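Local coordinates for protein beta-glycosidase (Bacteroides caccae, PDB 6T2R) that breaks down mucin O-glycans as an endo-acting glycoside hydrolase of family 16, probably an endo-beta-galactosidase, at residues C67-N72 / I76-V81; S154-T159 / N188-D193; P212-E215 / G220-P223. All coordinates share one frame; numbering follows the deposited sequence.

Contact 1 of 3, residues C67-N72 / I76-V81; sequences CYEMRN and ILKGIV
I76 CD1 rests over one face of the R71 guanidinium, displaced toward its rim and 3.7 Å from R71 NH2, the two side chains crossing at about a right angle. With CG anti to the backbone N (chi1 177°) and a bend at chi3, the R71 chain folds back over I76. R71 NH2 makes a salt bridge with E252, while R71 NH1 makes a weak hydrogen bond to E69 OE2 as part of a second. The Y68 ring is met obliquely by L77, with Y68 CD2 3.6 Å from L77 CD2; R49 adds a cation-pi contact, and Y68 OH bonds to the carbonyl oxygens of S62 and G96. These pairs belong to an antiparallel beta hairpin of strands 68-71 and 74-81. Y68 and L77 form a non-hydrogen-bonded pair. E69 and I76 form a hydrogen-bonded one, with E69 N donating to I76 O at 2.9 Å and I76 N to E69 O at 2.7 Å. At the far end K78 N donates to C67 O at 2.8 Å. K78 runs extended across the neighbouring strand to bring NZ within 2.9 Å of E69 OE2, on the anti side of the carboxylate and 30° out of its plane. That carboxylate oxygen therefore lies between two cations, which would favour its ionised form. Beyond this network, C67 SG packs against I80 CD1 at 3.9 Å.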
loop_
_atom_site.group_PDB
_atom_site.type_symbol
_atom_site.label_atom_id
_atom_site.label_comp_id
_atom_site.label_asym_id
_atom_site.label_seq_id
_atom_site.Cartn_x
_atom_site.Cartn_y
_atom_site.Cartn_z
ATOM N N CYS A 67 1.797 -0.489 -18.799
ATOM C CA CYS A 67 1.842 -0.924 -17.378
ATOM C C CYS A 67 0.488 -0.667 -16.678
ATOM O O CYS A 67 0.339 -1.005 -15.491
ATOM C CB CYS A 67 2.997 -0.238 -16.666
ATOM S SG CYS A 67 4.625 -0.821 -17.213
ATOM N N TYR A 68 -0.468 -0.076 -17.382
ATOM C CA TYR A 68 -1.732 0.461 -16.809
ATOM C C TYR A 68 -2.904 0.030 -17.691
ATOM O O TYR A 68 -2.747 0.032 -18.913
ATOM C CB TYR A 68 -1.676 1.979 -16.744
ATOM C CG TYR A 68 -0.538 2.480 -15.911
ATOM C CD1 TYR A 68 0.730 2.606 -16.445
ATOM C CD2 TYR A 68 -0.726 2.799 -14.580
ATOM C CE1 TYR A 68 1.789 3.068 -15.678
ATOM C CE2 TYR A 68 0.328 3.218 -13.787
ATOM C CZ TYR A 68 1.581 3.373 -14.340
ATOM O OH TYR A 68 2.598 3.838 -13.566
ATOM N N GLU A 69 -4.011 -0.376 -17.080
ATOM C CA GLU A 69 -5.277 -0.671 -17.792
ATOM C C GLU A 69 -6.466 -0.395 -16.871
ATOM O O GLU A 69 -6.336 -0.608 -15.672
ATOM C CB GLU A 69 -5.258 -2.094 -18.326
ATOM C CG GLU A 69 -6.329 -2.302 -19.365
ATOM C CD GLU A 69 -6.442 -3.719 -19.892
ATOM O OE1 GLU A 69 -7.483 -4.017 -20.523
ATOM O OE2 GLU A 69 -5.498 -4.524 -19.641
ATOM N N MET A 70 -7.553 0.161 -17.407
ATOM C CA MET A 70 -8.905 0.090 -16.789
ATOM C C MET A 70 -9.684 -0.975 -17.565
ATOM O O MET A 70 -9.720 -0.908 -18.807
ATOM C CB MET A 70 -9.641 1.429 -16.845
ATOM C CG MET A 70 -8.817 2.571 -16.375
ATOM S SD MET A 70 -8.305 2.411 -14.630
ATOM C CE MET A 70 -9.850 2.810 -13.822
ATOM N N ARG A 71 -10.208 -1.977 -16.870
ATOM C CA ARG A 71 -10.864 -3.141 -17.484
ATOM C C ARG A 71 -12.019 -3.583 -16.598
ATOM O O ARG A 71 -11.781 -4.010 -15.447
ATOM C CB ARG A 71 -9.831 -4.250 -17.642
ATOM C CG ARG A 71 -10.431 -5.518 -18.205
ATOM C CD ARG A 71 -9.324 -6.419 -18.701
ATOM N NE ARG A 71 -8.735 -7.137 -17.608
ATOM C CZ ARG A 71 -7.444 -7.379 -17.425
ATOM N NH1 ARG A 71 -6.511 -6.922 -18.242
ATOM N NH2 ARG A 71 -7.097 -8.078 -16.369
ATOM N N ASN A 72 -13.242 -3.470 -17.091
ATOM C CA ASN A 72 -14.389 -4.153 -16.433
ATOM C C ASN A 72 -14.672 -3.438 -15.099
ATOM O O ASN A 72 -14.965 -4.140 -14.159
ATOM C CB ASN A 72 -14.026 -5.643 -16.227
ATOM C CG ASN A 72 -15.207 -6.560 -16.010
ATOM O OD1 ASN A 72 -16.363 -6.143 -16.107
ATOM N ND2 ASN A 72 -14.916 -7.822 -15.749
ATOM N N ILE A 76 -5.908 -2.008 -13.381
ATOM C CA ILE A 76 -4.918 -3.084 -13.687
ATOM C C ILE A 76 -3.552 -2.443 -13.704
ATOM O O ILE A 76 -3.365 -1.484 -14.453
ATOM C CB ILE A 76 -5.184 -3.740 -15.052
ATOM C CG1 ILE A 76 -6.665 -4.049 -15.229
ATOM C CG2 ILE A 76 -4.316 -4.974 -15.225
ATOM C CD1 ILE A 76 -7.161 -5.063 -14.257
ATOM N N LEU A 77 -2.646 -2.936 -12.892
ATOM C CA LEU A 77 -1.251 -2.444 -12.877
ATOM C C LEU A 77 -0.390 -3.635 -13.216
ATOM O O LEU A 77 -0.712 -4.698 -12.653
ATOM C CB LEU A 77 -0.940 -1.917 -11.475
ATOM C CG LEU A 77 -1.727 -0.674 -11.071
ATOM C CD1 LEU A 77 -1.520 -0.371 -9.589
ATOM C CD2 LEU A 77 -1.317 0.520 -11.922
ATOM N N LYS A 78 0.569 -3.490 -14.148
ATOM C CA LYS A 78 1.255 -4.675 -14.752
ATOM C C LYS A 78 2.757 -4.542 -14.556
ATOM O O LYS A 78 3.240 -3.404 -14.437
ATOM C CB LYS A 78 0.936 -4.834 -16.240
ATOM C CG LYS A 78 -0.539 -4.706 -16.576
ATOM C CD LYS A 78 -0.841 -4.491 -18.059
ATOM C CE LYS A 78 -2.308 -4.199 -18.270
ATOM N NZ LYS A 78 -2.629 -4.056 -19.712
ATOM N N GLY A 79 3.410 -5.685 -14.456
ATOM C CA GLY A 79 4.867 -5.831 -14.554
ATOM C C GLY A 79 5.212 -6.535 -15.869
ATOM O O GLY A 79 4.631 -7.581 -16.126
ATOM N N ILE A 80 6.094 -5.958 -16.683
ATOM C CA ILE A 80 6.436 -6.463 -18.040
ATOM C C ILE A 80 7.954 -6.409 -18.251
ATOM O O ILE A 80 8.663 -5.620 -17.595
ATOM C CB ILE A 80 5.700 -5.635 -19.106
ATOM C CG1 ILE A 80 6.231 -4.201 -19.149
ATOM C CG2 ILE A 80 4.195 -5.693 -18.887
ATOM C CD1 ILE A 80 5.467 -3.284 -20.055
ATOM N N VAL A 81 8.430 -7.215 -19.183
ATOM C CA VAL A 81 9.814 -7.137 -19.695
ATOM C C VAL A 81 9.931 -5.832 -20.475
ATOM O O VAL A 81 9.060 -5.595 -21.300
ATOM C CB VAL A 81 10.143 -8.315 -20.612
ATOM C CG1 VAL A 81 11.617 -8.246 -20.988
ATOM C CG2 VAL A 81 9.777 -9.656 -19.999
#

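Contact 2 of 3, residues S154-T159 / N188-D193; sequences SIVYQT and NVYGVD
V156 turns both of its methyl groups onto the Y190 ring, which it approaches from the opposite direction. V156 CG1 lies 3.7 Å from Y190 CE1 and reaches on toward the phenol oxygen, whereas V156 CG2 touches the same ring carbon at 3.8 Å and then leans toward CD1. The approach is oblique, with both methyls converging on Y190 CE1. Placing CG1 anti to the carbonyl carbon (chi1 -62°) leaves CG2 between the backbone N and that carbonyl carbon, and this setting aims the fork across the gap. Two residues along the same strand, Q158 extends into the same interior. Its NE2 reaches G191 O only through a weak hydrogen bond of 3.4 Å, with an N-H...O angle of 129°. The amide is secured mainly by others: the two N-H groups of Q158 NE2 are shared among I146 O, the strongest partner, H202 O and, weakly, G191 O, while OE1 accepts from N208. A buried polar end is thus supplied on both its oxygen and its nitrogen. No backbone bonds join the two strands, and their nearest CA atoms, in Q158 and V192, stay 8.9 Å apart, as expected for layers packed face to face in the beta-jelly-roll sandwich of family 16. Strand 155-161 lies between strands 143-145 and 177-181, with V156 also touching I180, I182 and R149, and helix 163-167 follows it. Strand 187-195 is flanked by strands 108-116 and 198-203, from which L116 packs on Y190 and F201 on both Q158 and V192.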
loop_
_atom_site.group_PDB
_atom_site.type_symbol
_atom_site.label_atom_id
_atom_site.label_comp_id
_atom_site.label_asym_id
_atom_site.label_seq_id
_atom_site.Cartn_x
_atom_site.Cartn_y
_atom_site.Cartn_z
ATOM N N SER A 154 0.885 -17.941 -0.904
ATOM C CA SER A 154 -0.525 -17.919 -0.459
ATOM C C SER A 154 -0.641 -17.157 0.869
ATOM O O SER A 154 -1.641 -17.353 1.606
ATOM C CB SER A 154 -1.006 -19.327 -0.317
ATOM O OG SER A 154 -0.311 -19.927 0.771
ATOM N N ILE A 155 0.365 -16.339 1.194
ATOM C CA ILE A 155 0.320 -15.428 2.379
ATOM C C ILE A 155 0.725 -14.030 1.921
ATOM O O ILE A 155 1.392 -13.932 0.884
ATOM C CB ILE A 155 1.274 -15.912 3.468
ATOM C CG1 ILE A 155 2.698 -15.985 2.902
ATOM C CG2 ILE A 155 0.758 -17.219 4.084
ATOM C CD1 ILE A 155 3.813 -15.965 3.929
ATOM N N VAL A 156 0.374 -13.016 2.706
ATOM C CA VAL A 156 0.874 -11.633 2.500
ATOM C C VAL A 156 1.533 -11.197 3.801
ATOM O O VAL A 156 1.174 -11.728 4.873
ATOM C CB VAL A 156 -0.227 -10.644 2.091
ATOM C CG1 VAL A 156 -0.876 -11.020 0.771
ATOM C CG2 VAL A 156 -1.255 -10.466 3.196
ATOM N N TYR A 157 2.438 -10.244 3.680
ATOM C CA TYR A 157 3.075 -9.522 4.804
ATOM C C TYR A 157 2.286 -8.233 5.025
ATOM O O TYR A 157 1.993 -7.501 4.051
ATOM C CB TYR A 157 4.542 -9.247 4.486
ATOM C CG TYR A 157 5.397 -10.483 4.328
ATOM C CD1 TYR A 157 5.287 -11.298 3.208
ATOM C CD2 TYR A 157 6.343 -10.820 5.275
ATOM C CE1 TYR A 157 6.069 -12.428 3.047
ATOM C CE2 TYR A 157 7.145 -11.942 5.122
ATOM C CZ TYR A 157 7.006 -12.745 4.007
ATOM O OH TYR A 157 7.779 -13.850 3.856
ATOM N N GLN A 158 2.007 -7.944 6.284
ATOM C CA GLN A 158 1.655 -6.585 6.729
ATOM C C GLN A 158 2.750 -6.136 7.715
ATOM O O GLN A 158 3.190 -6.977 8.549
ATOM C CB GLN A 158 0.229 -6.622 7.272
ATOM C CG GLN A 158 -0.800 -7.053 6.214
ATOM C CD GLN A 158 -2.218 -6.982 6.737
ATOM O OE1 GLN A 158 -2.593 -7.760 7.625
ATOM N NE2 GLN A 158 -2.999 -6.038 6.218
ATOM N N THR A 159 3.219 -4.885 7.606
ATOM C CA THR A 159 4.465 -4.422 8.275
ATOM C C THR A 159 4.439 -2.918 8.516
ATOM O O THR A 159 3.720 -2.225 7.797
ATOM C CB THR A 159 5.709 -4.708 7.435
ATOM O OG1 THR A 159 5.549 -5.959 6.785
ATOM C CG2 THR A 159 6.955 -4.778 8.286
ATOM N N ASN A 188 -9.137 -10.234 -2.287
ATOM C CA ASN A 188 -9.018 -10.186 -0.819
ATOM C C ASN A 188 -9.072 -8.713 -0.455
ATOM O O ASN A 188 -8.701 -7.870 -1.302
ATOM C CB ASN A 188 -7.739 -10.863 -0.376
ATOM C CG ASN A 188 -7.663 -12.325 -0.771
ATOM O OD1 ASN A 188 -8.102 -13.174 -0.019
ATOM N ND2 ASN A 188 -7.033 -12.635 -1.901
ATOM N N VAL A 189 -9.490 -8.408 0.758
ATOM C CA VAL A 189 -9.555 -7.007 1.263
ATOM C C VAL A 189 -8.418 -6.775 2.272
ATOM O O VAL A 189 -8.490 -7.342 3.373
ATOM C CB VAL A 189 -10.922 -6.711 1.892
ATOM C CG1 VAL A 189 -11.002 -5.254 2.359
ATOM C CG2 VAL A 189 -12.051 -7.034 0.910
ATOM N N TYR A 190 -7.438 -5.946 1.905
ATOM C CA TYR A 190 -6.288 -5.550 2.754
ATOM C C TYR A 190 -6.629 -4.252 3.467
ATOM O O TYR A 190 -7.041 -3.283 2.789
ATOM C CB TYR A 190 -5.021 -5.503 1.893
ATOM C CG TYR A 190 -4.798 -6.792 1.131
ATOM C CD1 TYR A 190 -4.243 -7.892 1.756
ATOM C CD2 TYR A 190 -5.225 -6.940 -0.183
ATOM C CE1 TYR A 190 -4.067 -9.088 1.086
ATOM C CE2 TYR A 190 -5.059 -8.127 -0.875
ATOM C CZ TYR A 190 -4.464 -9.200 -0.237
ATOM O OH TYR A 190 -4.274 -10.377 -0.904
ATOM N N GLY A 191 -6.490 -4.248 4.795
ATOM C CA GLY A 191 -6.888 -3.108 5.638
ATOM C C GLY A 191 -5.929 -2.823 6.795
ATOM O O GLY A 191 -5.212 -3.746 7.270
ATOM N N VAL A 192 -5.854 -1.555 7.183
ATOM C CA VAL A 192 -5.181 -1.085 8.416
ATOM C C VAL A 192 -6.126 -0.076 9.062
ATOM O O VAL A 192 -6.778 0.684 8.285
ATOM C CB VAL A 192 -3.789 -0.497 8.127
ATOM C CG1 VAL A 192 -3.847 0.837 7.346
ATOM C CG2 VAL A 192 -2.976 -0.369 9.421
ATOM N N ASP A 193 -6.214 -0.108 10.387
ATOM C CA ASP A 193 -6.932 0.894 11.210
ATOM C C ASP A 193 -5.894 1.707 11.983
ATOM O O ASP A 193 -4.977 1.067 12.640
ATOM C CB ASP A 193 -7.903 0.218 12.180
ATOM C CG ASP A 193 -8.992 -0.621 11.520
ATOM O OD1 ASP A 193 -9.201 -0.479 10.269
ATOM O OD2 ASP A 193 -9.632 -1.418 12.258
#

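Contact 3 of 3, residues P212-E215 / G220-P223; sequences PRIE and GQFP
Q221 slots its amide against the backbone of P212-I214 in the loop that joins strands 206-212 and 228-233 of the family 16 jelly roll. This is the firmly bonded part. Q221 NE2 donates to P212 O at 2.8 Å, nearly straight and in the carbonyl plane, while Q221 OE1 accepts I214 N at 3.1 Å from well above the plane of the amide carbonyl. A water that also donates to I214 O is a second donor to Q221 OE1. One side-chain amide so spans R213 and satisfies a peptide group on either side of it, with I214 CG1 packed on Q221 CD at 3.7 Å. Y164 of helix 163-167 and P174 of a loop close in on I214 and Q221. R213 CB makes a CH-pi contact over one face of the F222 ring, 4.0 Å from its centroid, and the guanidinium then bends back so that F222 CD2 lies above its face, the two planes 54° apart. R213 NE bonds to P196 O. The outer side is looser: R213 is exposed, and at its far end a water accepts from R213 NH2 at 3.2 Å and donates to F222 O at 2.6 Å.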
loop_
_atom_site.group_PDB
_atom_site.type_symbol
_atom_site.label_atom_id
_atom_site.label_comp_id
_atom_site.label_asym_id
_atom_site.label_seq_id
_atom_site.Cartn_x
_atom_site.Cartn_y
_atom_site.Cartn_z
ATOM N N PRO A 212 1.517 -1.743 18.539
ATOM C CA PRO A 212 1.248 -0.828 19.639
ATOM C C PRO A 212 2.234 0.342 19.739
ATOM O O PRO A 212 3.398 0.169 19.437
ATOM C CB PRO A 212 1.366 -1.745 20.862
ATOM C CG PRO A 212 2.470 -2.710 20.482
ATOM C CD PRO A 212 2.296 -2.927 18.986
ATOM N N ARG A 213 1.714 1.494 20.195
ATOM C CA ARG A 213 2.495 2.589 20.797
ATOM C C ARG A 213 2.858 2.180 22.222
ATOM O O ARG A 213 1.932 2.115 23.093
ATOM C CB ARG A 213 1.720 3.907 20.800
ATOM C CG ARG A 213 2.564 5.092 21.266
ATOM C CD ARG A 213 1.790 6.366 21.548
ATOM N NE ARG A 213 1.076 6.950 20.409
ATOM C CZ ARG A 213 1.552 7.846 19.494
ATOM N NH1 ARG A 213 2.809 8.292 19.522
ATOM N NH2 ARG A 213 0.747 8.283 18.516
ATOM N N ILE A 214 4.150 1.966 22.477
ATOM C CA ILE A 214 4.642 1.504 23.800
ATOM C C ILE A 214 5.334 2.663 24.534
ATOM O O ILE A 214 5.818 3.607 23.911
ATOM C CB ILE A 214 5.530 0.251 23.662
ATOM C CG1 ILE A 214 6.817 0.505 22.872
ATOM C CG2 ILE A 214 4.716 -0.880 23.063
ATOM C CD1 ILE A 214 7.941 -0.483 23.150
ATOM N N GLU A 215 5.325 2.625 25.848
ATOM C CA GLU A 215 6.256 3.466 26.629
ATOM C C GLU A 215 7.668 2.923 26.363
ATOM O O GLU A 215 7.873 1.701 26.424
ATOM C CB GLU A 215 5.843 3.462 28.090
ATOM C CG GLU A 215 6.213 2.164 28.768
ATOM C CD GLU A 215 5.399 1.921 30.019
ATOM O OE1 GLU A 215 5.463 0.800 30.534
ATOM O OE2 GLU A 215 4.700 2.870 30.460
ATOM N N GLY A 220 10.602 7.982 18.062
ATOM C CA GLY A 220 10.203 7.514 16.727
ATOM C C GLY A 220 9.501 6.164 16.747
ATOM O O GLY A 220 9.354 5.575 15.672
ATOM N N GLN A 221 9.030 5.684 17.896
ATOM C CA GLN A 221 8.444 4.320 17.945
ATOM C C GLN A 221 7.036 4.340 17.326
ATOM O O GLN A 221 6.603 3.270 16.899
ATOM C CB GLN A 221 8.490 3.737 19.365
ATOM C CG GLN A 221 8.083 2.279 19.396
ATOM C CD GLN A 221 6.575 2.121 19.528
ATOM O OE1 GLN A 221 5.895 2.998 20.068
ATOM N NE2 GLN A 221 6.046 1.006 19.034
ATOM N N PHE A 222 6.331 5.467 17.344
ATOM C CA PHE A 222 4.943 5.549 16.820
ATOM C C PHE A 222 4.688 6.887 16.143
ATOM O O PHE A 222 3.975 7.724 16.663
ATOM C CB PHE A 222 3.886 5.282 17.875
ATOM C CG PHE A 222 2.589 4.724 17.325
ATOM C CD1 PHE A 222 2.420 3.347 17.127
ATOM C CD2 PHE A 222 1.544 5.554 17.000
ATOM C CE1 PHE A 222 1.222 2.817 16.681
ATOM C CE2 PHE A 222 0.348 5.018 16.534
ATOM C CZ PHE A 222 0.187 3.662 16.368
ATOM N N PRO A 223 5.222 7.088 14.916
ATOM C CA PRO A 223 5.068 8.342 14.180
ATOM C C PRO A 223 3.824 8.397 13.267
ATOM O O PRO A 223 3.611 9.391 12.553
ATOM C CB PRO A 223 6.354 8.302 13.337
ATOM C CG PRO A 223 6.521 6.844 12.951
ATOM C CD PRO A 223 6.041 6.109 14.183
HETATM O O HOH W 1 2.084 9.310 15.806
HETATM O O HOH W 2 6.223 5.187 21.614
#

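In the fold
Contact 1 and contact 3 lie on opposite sides of the chain's centre, about 37 Å apart between centres, with contact 2 about 21 Å from each. Contact 2 is the inner one, 9 Å from the chain's centre, where the two layers of the sandwich meet; contact 1 is a local hairpin and contact 3 closes a loop. Contacts 2 and 3 come within about 7 Å at their nearest atoms without touching. Contact 2 lies in the interior behind the sheet whose strands 143-145 and 147-148, neighbours of 155-161, carry the E-x-D-x-x-E signature that holds the catalytic acids in family 16 enzymes, and so probably backs the active site without forming it.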